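Local coordinates for MmoQ Response regulator (Methylococcus capsulatus, PDB 3LJX), which probably makes cyclic di-GMP from GTP as a diguanylate cyclase, this chain being the piece of the longer protein that holds its helical HDOD domain, at residues 44-54 with 135-143; 25-34 with 84-92. All coordinates share one frame; numbering follows the deposited sequence. Where two conformers were deposited one is given.

The two contacts lie in one HDOD domain and are joined through helix 47-58. One flank of that helix and the turn before it meet helix 132-141 in contact 1; from another flank, L49 and I53 reach helix 80-88, which supplies residues 84-88 of contact 2. The centres of the contacts are about 18 Å apart, yet they touch: L49 CD1 is 3.5 Å from F86 O, and L49 CD2 is 3.9 Å from A87 CA. The centre of buried contact 1 lies about 4 Å, and that of partly exposed contact 2 about 21 Å, from the centre of the chain. Both are mainly helix packing, with the adjoining turns taking part.

Contact 1: residues 44-54 with 135-143; sequences QTDPALTGRIL and AFTLGLLAD
L140 and Q44, which bury the largest areas here, meet at the turn leading into helix 47-58. The branched end of L140 pushes into this turn: L140 CD2 lies 3.2 Å from Q44 O, and L140 CD1 is 4.0 Å from P47 CG, the leucine crossing the proline ring at about a right angle. CD2 also meets T50 tip to tip, near OG1; this hydroxyl gives its hydrogen to D46 O, and its side toward the leucine probably need not be polar.

Q44 covers F136 instead. Its CG stands between the backbone N and carbonyl carbon (chi1 73°), and the chain then runs out extended, laying the amide nearly parallel to the ring, 14° between planes, with Q44 NE2 3.8 Å above the centre of the F136 ring. The flat, polar-ended glutamine suits a partly exposed site: it stacks on the phenyl while OE1 accepts from a water that also donates to T137 OG1, whose stronger partner is A69 O. Meanwhile Q44 O comes in at the ring edge, 3.2 Å from F136 CE1. With an alanine in place of Q44, F136 would probably lose the cover of that face and the water one of its anchors.

In the all-helical HDOD domain, this joins helix 132-141 to the start of helix 47-58, the two segments crossing at -123°. D46 is the N-cap, D46 OD2 taking L49 N at 2.7 Å and also T17 OG1, and P47 fits the first helical turn, where its missing N-H is not needed. L141 CD1 lies against P47, 3.7 Å from P47 O; farther along the helix, L141 CD2 meets L54 CD1. L54 CD1 ends 3.6 Å from T137 CG2, the methyl that the threonine offers while its hydroxyl serves polar partners.

Contact 2: residues 25-34 with 84-92; sequences ILNLAQREDV and RQFALSLSL
I25 opens the contact with its branch methyl: I25 CG2, anti to the backbone N, rests 3.8 Å from A87 CB and equally close to L90 CD1, the beta-branch placing this one methyl near the backbone and against both neighbours. Next comes L26, which carries its end over the backbone of 87-91. L26 CD2 is 3.3 Å from A87 O and 3.5 Å from S91 OG; that hydroxyl donates to L88 O, its polar need being met within its own segment.

One turn on from I25, A29 is small enough to bring the helices near each other, with axes 9.1 Å apart. A29 CB meets A87 CB, and A29 CB also lies 3.7 Å from L88 CD2. This alanine-to-alanine meeting ties helix 19-29 to helix 80-88 within the helical HDOD domain, the segments running at 135° to each other, and helix 36-43 closes over the buried side through L42 on I25 and I43 on A87. A29 O, near the helix end, is met at the edge of the R84 guanidinium by R84 NE in a weak hydrogen bond of 3.4 Å; the bend at chi3 (-105°) turns the long arginine chain toward it.

Q30 is exposed, and the aliphatic part of its chain packs here, with Q30 CG 3.7 Å from L88 CD2. At the far end of the loop, buried V34 sets V34 CG2 3.8 Å from R84 NH2.

Contact 1: residues 44-54 with 135-143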
loop_
_atom_site.group_PDB
_atom_site.type_symbol
_atom_site.label_atom_id
_atom_site.label_comp_id
_atom_site.label_asym_id
_atom_site.label_seq_id
_atom_site.Cartn_x
_atom_site.Cartn_y
_atom_site.Cartn_z
ATOM N N GLN A 44 -3.621 -10.346 -1.718
ATOM C CA GLN A 44 -3.557 -9.069 -1.033
ATOM C C GLN A 44 -2.315 -8.958 -0.146
ATOM O O GLN A 44 -2.173 -7.989 0.590
ATOM C CB GLN A 44 -4.833 -8.782 -0.248
ATOM C CG GLN A 44 -4.972 -9.622 0.996
ATOM C CD GLN A 44 -6.180 -9.217 1.806
ATOM O OE1 GLN A 44 -7.036 -8.471 1.322
ATOM N NE2 GLN A 44 -6.258 -9.700 3.050
ATOM N N THR A 45 -1.414 -9.937 -0.218
ATOM C CA THR A 45 -0.099 -9.767 0.401
ATOM C C THR A 45 0.853 -9.049 -0.566
ATOM O O THR A 45 1.975 -8.684 -0.189
ATOM C CB THR A 45 0.558 -11.099 0.826
ATOM O OG1 THR A 45 0.757 -11.934 -0.326
ATOM C CG2 THR A 45 -0.292 -11.826 1.854
ATOM N N ASP A 46 0.409 -8.850 -1.807
ATOM C CA ASP A 46 1.263 -8.217 -2.815
ATOM C C ASP A 46 0.726 -6.864 -3.294
ATOM O O ASP A 46 -0.328 -6.794 -3.935
ATOM C CB ASP A 46 1.477 -9.141 -4.014
ATOM C CG ASP A 46 2.347 -8.502 -5.077
ATOM O OD1 ASP A 46 3.516 -8.173 -4.768
ATOM O OD2 ASP A 46 1.865 -8.320 -6.217
ATOM N N PRO A 47 1.455 -5.784 -2.980
ATOM C CA PRO A 47 1.051 -4.433 -3.389
ATOM C C PRO A 47 0.889 -4.302 -4.911
ATOM O O PRO A 47 -0.125 -3.746 -5.344
ATOM C CB PRO A 47 2.197 -3.551 -2.884
ATOM C CG PRO A 47 2.804 -4.324 -1.733
ATOM C CD PRO A 47 2.638 -5.782 -2.096
ATOM N N ALA A 48 1.838 -4.805 -5.708
ATOM C CA ALA A 48 1.730 -4.671 -7.170
ATOM C C ALA A 48 0.433 -5.281 -7.720
ATOM O O ALA A 48 -0.374 -4.585 -8.351
ATOM C CB ALA A 48 2.954 -5.279 -7.886
ATOM N N LEU A 49 0.227 -6.576 -7.482
ATOM C CA LEU A 49 -0.923 -7.266 -8.071
ATOM C C LEU A 49 -2.236 -6.724 -7.518
ATOM O O LEU A 49 -3.237 -6.641 -8.234
ATOM C CB LEU A 49 -0.834 -8.784 -7.868
ATOM C CG LEU A 49 -1.913 -9.607 -8.585
ATOM C CD1 LEU A 49 -2.012 -9.277 -10.094
ATOM C CD2 LEU A 49 -1.652 -11.072 -8.373
ATOM N N THR A 50 -2.222 -6.337 -6.243
ATOM C CA THR A 50 -3.402 -5.741 -5.615
ATOM C C THR A 50 -3.824 -4.424 -6.272
ATOM O O THR A 50 -5.008 -4.202 -6.550
ATOM C CB THR A 50 -3.170 -5.517 -4.133
ATOM O OG1 THR A 50 -3.054 -6.796 -3.489
ATOM C CG2 THR A 50 -4.329 -4.757 -3.556
ATOM N N GLY A 51 -2.848 -3.556 -6.518
ATOM C CA GLY A 51 -3.090 -2.336 -7.273
ATOM C C GLY A 51 -3.690 -2.572 -8.657
ATOM O O GLY A 51 -4.699 -1.947 -9.001
ATOM N N ARG A 52 -3.080 -3.459 -9.452
ATOM C CA ARG A 52 -3.553 -3.758 -10.810
ATOM C C ARG A 52 -5.005 -4.189 -10.782
ATOM O O ARG A 52 -5.811 -3.749 -11.590
ATOM C CB ARG A 52 -2.744 -4.894 -11.451
ATOM C CG ARG A 52 -1.438 -4.497 -12.118
ATOM C CD ARG A 52 -0.850 -5.679 -12.929
ATOM N NE ARG A 52 -1.505 -5.850 -14.230
ATOM C CZ ARG A 52 -1.115 -6.719 -15.161
ATOM N NH1 ARG A 52 -0.070 -7.511 -14.942
ATOM N NH2 ARG A 52 -1.767 -6.797 -16.313
ATOM N N ILE A 53 -5.322 -5.074 -9.839
ATOM C CA ILE A 53 -6.681 -5.587 -9.704
ATOM C C ILE A 53 -7.676 -4.483 -9.344
ATOM O O ILE A 53 -8.727 -4.375 -9.961
ATOM C CB ILE A 53 -6.742 -6.759 -8.697
ATOM C CG1 ILE A 53 -6.043 -7.977 -9.311
ATOM C CG2 ILE A 53 -8.200 -7.097 -8.346
ATOM C CD1 ILE A 53 -5.645 -9.031 -8.313
ATOM N N LEU A 54 -7.336 -3.648 -8.369
ATOM C CA LEU A 54 -8.218 -2.547 -7.986
ATOM C C LEU A 54 -8.424 -1.620 -9.170
ATOM O O LEU A 54 -9.524 -1.141 -9.428
ATOM C CB LEU A 54 -7.623 -1.749 -6.823
ATOM C CG LEU A 54 -7.580 -2.453 -5.472
ATOM C CD1 LEU A 54 -7.028 -1.507 -4.411
ATOM C CD2 LEU A 54 -8.965 -2.992 -5.085
ATOM N N ALA A 135 -9.351 -0.959 4.849
ATOM C CA ALA A 135 -8.239 -0.343 5.562
ATOM C C ALA A 135 -6.964 -1.156 5.351
ATOM O O ALA A 135 -5.882 -0.590 5.170
ATOM C CB ALA A 135 -8.560 -0.210 7.067
ATOM N N PHE A 136 -7.093 -2.482 5.377
ATOM C CA PHE A 136 -5.944 -3.358 5.153
ATOM C C PHE A 136 -5.254 -2.952 3.856
ATOM O O PHE A 136 -4.039 -2.739 3.803
ATOM C CB PHE A 136 -6.402 -4.808 5.040
ATOM C CG PHE A 136 -5.307 -5.754 4.662
ATOM C CD1 PHE A 136 -4.861 -5.827 3.344
ATOM C CD2 PHE A 136 -4.718 -6.577 5.617
ATOM C CE1 PHE A 136 -3.843 -6.707 2.981
ATOM C CE2 PHE A 136 -3.695 -7.452 5.265
ATOM C CZ PHE A 136 -3.260 -7.522 3.943
ATOM N N THR A 137 -6.069 -2.833 2.816
ATOM C CA THR A 137 -5.602 -2.505 1.489
ATOM C C THR A 137 -4.904 -1.158 1.457
ATOM O O THR A 137 -3.829 -1.023 0.863
ATOM C CB THR A 137 -6.773 -2.513 0.487
ATOM O OG1 THR A 137 -7.432 -3.782 0.553
ATOM C CG2 THR A 137 -6.272 -2.297 -0.929
ATOM N N LEU A 138 -5.494 -0.154 2.095
ATOM C CA LEU A 138 -4.830 1.151 2.142
ATOM C C LEU A 138 -3.485 1.074 2.875
ATOM O O LEU A 138 -2.503 1.707 2.466
ATOM C CB LEU A 138 -5.715 2.202 2.785
ATOM C CG LEU A 138 -5.085 3.594 2.756
ATOM C CD1 LEU A 138 -4.653 3.970 1.339
ATOM C CD2 LEU A 138 -6.042 4.640 3.330
ATOM N N GLY A 139 -3.438 0.287 3.947
ATOM C CA GLY A 139 -2.204 0.097 4.684
ATOM C C GLY A 139 -1.157 -0.546 3.785
ATOM O O GLY A 139 -0.012 -0.096 3.708
ATOM N N LEU A 140 -1.559 -1.600 3.084
ATOM C CA LEU A 140 -0.676 -2.276 2.144
ATOM C C LEU A 140 -0.035 -1.301 1.151
ATOM O O LEU A 140 1.170 -1.396 0.846
ATOM C CB LEU A 140 -1.462 -3.339 1.378
ATOM C CG LEU A 140 -0.685 -4.238 0.422
ATOM C CD1 LEU A 140 0.185 -5.227 1.207
ATOM C CD2 LEU A 140 -1.637 -4.987 -0.521
ATOM N N LEU A 141 -0.841 -0.358 0.667
ATOM C CA LEU A 141 -0.471 0.491 -0.470
ATOM C C LEU A 141 0.055 1.866 -0.058
ATOM O O LEU A 141 0.447 2.654 -0.912
ATOM C CB LEU A 141 -1.689 0.680 -1.377
ATOM C CG LEU A 141 -1.977 -0.256 -2.560
ATOM C CD1 LEU A 141 -1.076 -1.504 -2.615
ATOM C CD2 LEU A 141 -3.462 -0.616 -2.640
ATOM N N ALA A 142 0.065 2.141 1.246
ATOM C CA ALA A 142 0.354 3.479 1.789
ATOM C C ALA A 142 1.624 4.183 1.273
ATOM O O ALA A 142 1.741 5.416 1.365
ATOM C CB ALA A 142 0.367 3.425 3.325
ATOM N N ASP A 143 2.589 3.419 0.762
ATOM C CA ASP A 143 3.781 4.040 0.174
ATOM C C ASP A 143 4.234 3.337 -1.103
ATOM O O ASP A 143 5.433 3.239 -1.402
ATOM C CB ASP A 143 4.924 4.179 1.191
ATOM C CG ASP A 143 5.368 2.853 1.768
ATOM O OD1 ASP A 143 4.861 1.791 1.338
ATOM O OD2 ASP A 143 6.227 2.873 2.671
HETATM O O HOH W 1 -7.417 -6.392 -0.562
#

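Contact 2: residues 25-34 with 84-92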
loop_
_atom_site.group_PDB
_atom_site.type_symbol
_atom_site.label_atom_id
_atom_site.label_comp_id
_atom_site.label_asym_id
_atom_site.label_seq_id
_atom_site.Cartn_x
_atom_site.Cartn_y
_atom_site.Cartn_z
ATOM N N ILE A 25 1.314 -17.383 -5.501
ATOM C CA ILE A 25 0.092 -16.893 -6.117
ATOM C C ILE A 25 -0.198 -17.727 -7.363
ATOM O O ILE A 25 -1.329 -18.193 -7.557
ATOM C CB ILE A 25 0.173 -15.381 -6.459
ATOM C CG1 ILE A 25 0.043 -14.536 -5.186
ATOM C CG2 ILE A 25 -0.929 -14.998 -7.431
ATOM C CD1 ILE A 25 0.435 -13.080 -5.372
ATOM N N LEU A 26 0.825 -17.930 -8.191
ATOM C CA LEU A 26 0.686 -18.738 -9.406
ATOM C C LEU A 26 0.246 -20.162 -9.083
ATOM O O LEU A 26 -0.646 -20.708 -9.732
ATOM C CB LEU A 26 1.991 -18.764 -10.200
ATOM C CG LEU A 26 2.287 -17.473 -10.965
ATOM C CD1 LEU A 26 3.702 -17.485 -11.511
ATOM C CD2 LEU A 26 1.266 -17.260 -12.088
ATOM N N ASN A 27 0.870 -20.755 -8.072
ATOM C CA ASN A 27 0.504 -22.093 -7.640
ATOM C C ASN A 27 -0.983 -22.189 -7.340
ATOM O O ASN A 27 -1.676 -23.067 -7.842
ATOM C CB ASN A 27 1.304 -22.490 -6.407
ATOM C CG ASN A 27 0.875 -23.830 -5.852
ATOM O OD1 ASN A 27 0.134 -23.900 -4.866
ATOM N ND2 ASN A 27 1.325 -24.909 -6.494
ATOM N N LEU A 28 -1.471 -21.267 -6.521
ATOM C CA LEU A 28 -2.888 -21.210 -6.163
ATOM C C LEU A 28 -3.779 -20.898 -7.375
ATOM O O LEU A 28 -4.848 -21.484 -7.547
ATOM C CB LEU A 28 -3.100 -20.158 -5.077
ATOM C CG LEU A 28 -4.371 -20.306 -4.267
ATOM C CD1 LEU A 28 -4.390 -21.686 -3.607
ATOM C CD2 LEU A 28 -4.462 -19.183 -3.224
ATOM N N ALA A 29 -3.337 -19.967 -8.213
ATOM C CA ALA A 29 -4.122 -19.577 -9.371
ATOM C C ALA A 29 -4.296 -20.746 -10.354
ATOM O O ALA A 29 -5.312 -20.842 -11.046
ATOM C CB ALA A 29 -3.493 -18.360 -10.059
ATOM N N GLN A 30 -3.304 -21.632 -10.405
ATOM C CA GLN A 30 -3.351 -22.791 -11.296
ATOM C C GLN A 30 -4.001 -23.981 -10.620
ATOM O O GLN A 30 -4.155 -25.035 -11.225
ATOM C CB GLN A 30 -1.952 -23.178 -11.749
ATOM C CG GLN A 30 -1.331 -22.184 -12.683
ATOM C CD GLN A 30 0.187 -22.284 -12.709
ATOM O OE1 GLN A 30 0.844 -21.588 -13.479
ATOM N NE2 GLN A 30 0.748 -23.145 -11.869
ATOM N N ARG A 31 -4.367 -23.821 -9.355
ATOM C CA ARG A 31 -4.971 -24.922 -8.639
ATOM C C ARG A 31 -6.383 -25.121 -9.164
ATOM O O ARG A 31 -7.138 -24.164 -9.325
ATOM C CB ARG A 31 -4.952 -24.676 -7.133
ATOM C CG ARG A 31 -4.797 -25.958 -6.330
ATOM C CD ARG A 31 -4.121 -25.728 -4.982
ATOM N NE ARG A 31 -4.943 -24.957 -4.052
ATOM C CZ ARG A 31 -6.247 -25.140 -3.854
ATOM N NH1 ARG A 31 -6.913 -26.076 -4.521
ATOM N NH2 ARG A 31 -6.890 -24.378 -2.979
ATOM N N GLU A 32 -6.721 -26.374 -9.449
ATOM C CA GLU A 32 -8.012 -26.720 -10.024
ATOM C C GLU A 32 -9.143 -26.020 -9.283
ATOM O O GLU A 32 -9.937 -25.291 -9.885
ATOM C CB GLU A 32 -8.215 -28.238 -9.975
ATOM C CG GLU A 32 -9.367 -28.764 -10.828
ATOM C CD GLU A 32 -8.963 -29.036 -12.271
ATOM O OE1 GLU A 32 -8.166 -28.252 -12.834
ATOM O OE2 GLU A 32 -9.450 -30.038 -12.840
ATOM N N ASP A 33 -9.200 -26.226 -7.970
ATOM C CA ASP A 33 -10.316 -25.723 -7.179
ATOM C C ASP A 33 -9.885 -24.813 -6.028
ATOM O O ASP A 33 -9.721 -25.260 -4.895
ATOM C CB ASP A 33 -11.160 -26.888 -6.656
ATOM C CG ASP A 33 -11.836 -27.665 -7.776
ATOM O OD1 ASP A 33 -11.524 -28.865 -7.941
ATOM O OD2 ASP A 33 -12.673 -27.073 -8.494
ATOM N N VAL A 34 -9.711 -23.532 -6.335
ATOM C CA VAL A 34 -9.361 -22.531 -5.335
ATOM C C VAL A 34 -10.547 -21.620 -5.055
ATOM O O VAL A 34 -11.278 -21.258 -5.977
ATOM C CB VAL A 34 -8.190 -21.654 -5.807
ATOM C CG1 VAL A 34 -6.891 -22.387 -5.618
ATOM C CG2 VAL A 34 -8.380 -21.242 -7.270
ATOM N N ARG A 84 -8.524 -14.038 -11.625
ATOM C CA ARG A 84 -7.578 -15.134 -11.812
ATOM C C ARG A 84 -6.609 -14.852 -12.969
ATOM O O ARG A 84 -5.404 -15.116 -12.867
ATOM C CB ARG A 84 -8.308 -16.456 -12.031
ATOM C CG ARG A 84 -7.374 -17.653 -12.035
ATOM C CD ARG A 84 -7.990 -18.838 -12.750
ATOM N NE ARG A 84 -8.433 -19.864 -11.821
ATOM C CZ ARG A 84 -9.703 -20.083 -11.509
ATOM N NH1 ARG A 84 -10.664 -19.343 -12.067
ATOM N NH2 ARG A 84 -10.009 -21.048 -10.647
ATOM N N GLN A 85 -7.129 -14.297 -14.060
ATOM C CA GLN A 85 -6.281 -13.885 -15.181
ATOM C C GLN A 85 -5.121 -12.980 -14.732
ATOM O O GLN A 85 -3.994 -13.125 -15.206
ATOM C CB GLN A 85 -7.114 -13.176 -16.258
ATOM C CG GLN A 85 -8.071 -14.102 -17.003
ATOM C CD GLN A 85 -7.339 -15.066 -17.907
ATOM O OE1 GLN A 85 -6.463 -14.658 -18.674
ATOM N NE2 GLN A 85 -7.689 -16.350 -17.828
ATOM N N PHE A 86 -5.398 -12.034 -13.835
ATOM C CA PHE A 86 -4.352 -11.132 -13.366
ATOM C C PHE A 86 -3.327 -11.905 -12.551
ATOM O O PHE A 86 -2.111 -11.672 -12.667
ATOM C CB PHE A 86 -4.946 -9.989 -12.543
ATOM C CG PHE A 86 -5.514 -8.893 -13.387
ATOM C CD1 PHE A 86 -4.707 -7.862 -13.837
ATOM C CD2 PHE A 86 -6.849 -8.910 -13.766
ATOM C CE1 PHE A 86 -5.224 -6.848 -14.637
ATOM C CE2 PHE A 86 -7.376 -7.905 -14.573
ATOM C CZ PHE A 86 -6.561 -6.873 -15.011
ATOM N N ALA A 87 -3.822 -12.829 -11.729
ATOM C CA ALA A 87 -2.947 -13.708 -10.949
ATOM C C ALA A 87 -2.056 -14.599 -11.833
ATOM O O ALA A 87 -0.861 -14.745 -11.568
ATOM C CB ALA A 87 -3.754 -14.542 -9.967
ATOM N N LEU A 88 -2.628 -15.168 -12.894
ATOM C CA LEU A 88 -1.853 -16.012 -13.805
ATOM C C LEU A 88 -0.891 -15.170 -14.621
ATOM O O LEU A 88 0.042 -15.698 -15.221
ATOM C CB LEU A 88 -2.768 -16.776 -14.765
ATOM C CG LEU A 88 -3.745 -17.786 -14.162
ATOM C CD1 LEU A 88 -4.801 -18.169 -15.191
ATOM C CD2 LEU A 88 -3.013 -19.012 -13.636
ATOM N N SER A 89 -1.112 -13.861 -14.668
ATOM C CA SER A 89 -0.259 -13.025 -15.512
ATOM C C SER A 89 1.152 -12.910 -14.941
ATOM O O SER A 89 2.084 -12.576 -15.660
ATOM C CB SER A 89 -0.863 -11.637 -15.746
ATOM O OG SER A 89 -0.709 -10.829 -14.597
ATOM N N LEU A 90 1.316 -13.194 -13.651
ATOM C CA LEU A 90 2.649 -13.147 -13.051
ATOM C C LEU A 90 3.609 -14.117 -13.755
ATOM O O LEU A 90 4.818 -13.877 -13.792
ATOM C CB LEU A 90 2.599 -13.430 -11.544
ATOM C CG LEU A 90 1.732 -12.496 -10.701
ATOM C CD1 LEU A 90 1.690 -12.998 -9.283
ATOM C CD2 LEU A 90 2.223 -11.050 -10.763
ATOM N N SER A 91 3.067 -15.202 -14.311
ATOM C CA SER A 91 3.842 -16.114 -15.157
ATOM C C SER A 91 4.858 -15.337 -15.981
ATOM O O SER A 91 6.034 -15.698 -16.040
ATOM C CB SER A 91 2.928 -16.893 -16.110
ATOM O OG SER A 91 2.058 -17.768 -15.415
ATOM N N LEU A 92 4.383 -14.270 -16.623
ATOM C CA LEU A 92 5.231 -13.367 -17.396
ATOM C C LEU A 92 6.324 -12.732 -16.531
ATOM O O LEU A 92 7.075 -11.865 -16.991
ATOM C CB LEU A 92 4.375 -12.273 -18.042
ATOM C CG LEU A 92 3.354 -12.731 -19.086
ATOM C CD1 LEU A 92 2.106 -11.836 -19.101
ATOM C CD2 LEU A 92 4.006 -12.810 -20.464
#